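Side-chain contact in metallo-beta-lactamase 1 (Acinetobacter baumannii, PDB 5MMD), which probably hydrolyses beta-lactam antibiotics to substituted beta-amino acids with the help of zinc ions: residues Ile142-Val147 with Gly158-Ser163. Numbering follows the deposited sequence.
Sequences IDNLVV and GCFIRS. With ZN (zinc ion), chain C.
Asn144 sets its carboxamide against the rim of the Phe160 ring: OD1 arrives at the edge, near the ring plane, 3.4 Å from CD1, and ND2 lies 3.6 Å from the same carbon. Amide and ring planes are 69° apart, so the two groups do not stack. With Asn144 CG between the backbone N and the carbonyl carbon (chi1 46°), the amide lies beside Phe160 CB and CD1. Phe160 CB points toward the 142-147 segment, and CG anti to the backbone N (chi1 176°) puts CD1 beside the amide and CD2 4.0 Å from Val146 CG1. Beyond the two segments Phe160 stacks on Trp180. Asn144 OD1 accepts a hydrogen bond from Thr141 N and ND2 is bonded elsewhere, so these bonds probably set the amide's rotation more than the ring does. A water donates to Leu145 O at 2.6 Å but accepts only weakly from Phe160 N. In the type I turn Gly158-Ile161, Cys159 SG binds zinc at 2.4 Å, with Asp82, His201 and a water. Chemically, OD1 and the CD1 C-H probably share a weak C-H···O attraction, secondary to the Thr141 bond, next to both metal sites: Asn144 adjoins His140 and His78 of the other zinc, and may help position them.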
ATOM      1  N   ILE A 142       7.343  10.701   3.199  1.00 15.94           N
ATOM      2  CA  ILE A 142       8.476  10.884   2.341  1.00 16.23           C
ATOM      3  C   ILE A 142       8.749   9.589   1.551  1.00 16.10           C
ATOM      4  O   ILE A 142       9.304   9.655   0.477  1.00 17.14           O
ATOM      5  CB  ILE A 142       9.736  11.291   3.152  1.00 18.32           C
ATOM      6  CG1 ILE A 142      10.901  11.634   2.214  1.00 20.32           C
ATOM      7  CG2 ILE A 142      10.133  10.184   4.095  1.00 18.00           C
ATOM      8  CD1 ILE A 142      10.644  12.809   1.235  1.00 20.64           C
ATOM      9  N   ASP A 143       8.357   8.424   2.077  1.00 14.46           N
ATOM     10  CA  ASP A 143       8.778   7.160   1.446  1.00 14.40           C
ATOM     11  C   ASP A 143       7.684   6.475   0.629  1.00 13.89           C
ATOM     12  O   ASP A 143       7.938   5.406   0.055  1.00 14.64           O
ATOM     13  CB  ASP A 143       9.297   6.178   2.500  1.00 14.88           C
ATOM     14  CG  ASP A 143       8.261   5.864   3.596  1.00 13.62           C
ATOM     15  OD1 ASP A 143       7.443   6.743   3.898  1.00 12.94           O
ATOM     16  OD2 ASP A 143       8.274   4.745   4.168  1.00 12.94           O
ATOM     17  N   ASN A 144       6.491   7.074   0.549  1.00 13.49           N
ATOM     18  CA  ASN A 144       5.341   6.315   0.037  1.00 12.69           C
ATOM     19  C   ASN A 144       5.587   5.872  -1.411  1.00 11.92           C
ATOM     20  O   ASN A 144       6.091   6.627  -2.249  1.00 11.15           O
ATOM     21  CB  ASN A 144       3.982   7.046   0.161  1.00 12.04           C
ATOM     22  CG  ASN A 144       3.981   8.511  -0.286  1.00 12.79           C
ATOM     23  OD1 ASN A 144       3.164   9.287   0.239  1.00 12.87           O
ATOM     24  ND2 ASN A 144       4.795   8.886  -1.256  1.00 13.13           N
ATOM     25  N   LEU A 145       5.260   4.603  -1.643  1.00 11.25           N
ATOM     26  CA  LEU A 145       5.343   3.956  -2.956  1.00 11.70           C
ATOM     27  C   LEU A 145       3.957   3.580  -3.491  1.00 11.01           C
ATOM     28  O   LEU A 145       3.033   3.345  -2.715  1.00 10.20           O
ATOM     29  CB  LEU A 145       6.159   2.660  -2.882  1.00 12.16           C
ATOM     30  CG  LEU A 145       7.544   2.665  -2.271  1.00 12.37           C
ATOM     31  CD1 LEU A 145       8.158   1.241  -2.178  1.00 13.68           C
ATOM     32  CD2 LEU A 145       8.430   3.572  -3.106  1.00 14.22           C
ATOM     33  N   VAL A 146       3.860   3.482  -4.818  1.00 11.66           N
ATOM     34  CA  VAL A 146       2.705   2.870  -5.488  1.00 10.61           C
ATOM     35  C   VAL A 146       3.104   1.645  -6.262  1.00 11.39           C
ATOM     36  O   VAL A 146       4.273   1.472  -6.610  1.00 12.07           O
ATOM     37  CB  VAL A 146       1.988   3.833  -6.442  1.00 11.06           C
ATOM     38  CG1 VAL A 146       1.588   5.127  -5.703  1.00 10.98           C
ATOM     39  CG2 VAL A 146       2.822   4.142  -7.655  1.00 13.02           C
ATOM     40  N   VAL A 147       2.135   0.762  -6.504  1.00 11.45           N
ATOM     41  CA  VAL A 147       2.398  -0.494  -7.195  1.00 12.18           C
ATOM     42  C   VAL A 147       1.407  -0.709  -8.303  1.00 13.47           C
ATOM     43  O   VAL A 147       0.194  -0.695  -8.070  1.00 13.16           O
ATOM     44  CB  VAL A 147       2.342  -1.673  -6.229  1.00 11.82           C
ATOM     45  CG1 VAL A 147       2.670  -2.944  -6.931  1.00 13.24           C
ATOM     46  CG2 VAL A 147       3.296  -1.444  -5.028  1.00 13.62           C
ATOM     47  N   GLY A 158      -1.858   3.022  -2.234  1.00  9.94           N
ATOM     48  CA  GLY A 158      -1.549   3.131  -0.829  1.00  9.87           C
ATOM     49  C   GLY A 158      -2.000   4.477  -0.269  1.00 10.33           C
ATOM     50  O   GLY A 158      -2.857   5.165  -0.835  1.00 10.70           O
ATOM     51  N   CYS A 159      -1.432   4.862   0.856  1.00  9.77           N
ATOM     52  CA  CYS A 159      -1.986   6.016   1.557  1.00 11.67           C
ATOM     53  C   CYS A 159      -1.582   7.299   0.890  1.00 12.60           C
ATOM     54  O   CYS A 159      -2.037   8.353   1.292  1.00 14.83           O
ATOM     55  CB  CYS A 159      -1.584   5.968   3.002  1.00 12.33           C
ATOM     56  SG  CYS A 159      -2.053   4.392   3.686  1.00 16.23           S
ATOM     57  N   PHE A 160      -0.761   7.192  -0.155  1.00 12.31           N
ATOM     58  CA  PHE A 160      -0.445   8.299  -1.041  1.00 12.45           C
ATOM     59  C   PHE A 160      -1.674   8.772  -1.805  1.00 11.70           C
ATOM     60  O   PHE A 160      -1.706   9.913  -2.324  1.00 12.30           O
ATOM     61  CB  PHE A 160       0.644   7.867  -2.047  1.00 13.30           C
ATOM     62  CG  PHE A 160       0.987   8.907  -3.078  1.00 13.55           C
ATOM     63  CD1 PHE A 160       1.701  10.035  -2.726  1.00 14.28           C
ATOM     64  CD2 PHE A 160       0.609   8.750  -4.416  1.00 14.52           C
ATOM     65  CE1 PHE A 160       2.030  10.999  -3.662  1.00 15.13           C
ATOM     66  CE2 PHE A 160       0.951   9.707  -5.362  1.00 14.88           C
ATOM     67  CZ  PHE A 160       1.658  10.842  -4.972  1.00 15.86           C
ATOM     68  N   ILE A 161      -2.653   7.876  -1.933  1.00 11.68           N
ATOM     69  CA  ILE A 161      -3.865   8.164  -2.703  1.00 11.52           C
ATOM     70  C   ILE A 161      -5.045   8.123  -1.779  1.00 11.54           C
ATOM     71  O   ILE A 161      -5.205   7.179  -1.017  1.00 11.15           O
ATOM     72  CB  ILE A 161      -4.084   7.146  -3.902  1.00 13.87           C
ATOM     73  CG1 ILE A 161      -2.961   7.266  -4.934  1.00 14.52           C
ATOM     74  CG2 ILE A 161      -5.467   7.360  -4.555  1.00 13.94           C
ATOM     75  CD1 ILE A 161      -2.748   8.690  -5.473  1.00 15.19           C
ATOM     76  N   ARG A 162      -5.865   9.170  -1.832  1.00 12.25           N
ATOM     77  CA  ARG A 162      -7.067   9.266  -1.020  1.00 13.31           C
ATOM     78  C   ARG A 162      -8.311   8.771  -1.742  1.00 13.41           C
ATOM     79  O   ARG A 162      -8.442   8.918  -2.956  1.00 13.04           O
ATOM     80  CB  ARG A 162      -7.285  10.713  -0.595  1.00 14.98           C
ATOM     81  CG  ARG A 162      -6.100  11.261   0.215  1.00 14.69           C
ATOM     82  CD  ARG A 162      -5.976  10.573   1.579  1.00 14.67           C
ATOM     83  NE  ARG A 162      -7.086  10.974   2.456  1.00 16.58           N
ATOM     84  CZ  ARG A 162      -7.418  10.388   3.602  1.00 16.20           C
ATOM     85  NH1 ARG A 162      -6.736   9.333   4.075  1.00 15.11           N
ATOM     86  NH2 ARG A 162      -8.428  10.891   4.290  1.00 18.15           N
ATOM     87  N   SER A 163      -9.230   8.210  -0.960  1.00 13.81           N
ATOM     88  CA  SER A 163     -10.504   7.753  -1.485  1.00 14.49           C
ATOM     89  C   SER A 163     -11.365   8.930  -1.920  1.00 14.98           C
ATOM     90  O   SER A 163     -11.249  10.062  -1.387  1.00 14.42           O
ATOM     91  CB  SER A 163     -11.242   6.917  -0.440  1.00 14.61           C
ATOM     92  OG  SER A 163     -11.712   7.764   0.573  1.00 15.95           O
TER
HETATM   93 ZN    ZN C 401      -2.289   4.436   6.034  0.95 15.81          ZN
HETATM   94  O   HOH W   1       1.648   4.871  -1.124  1.00 10.27           O
HETATM   95  O   HOH W   2      -0.843   5.371   7.178  1.00 15.13           O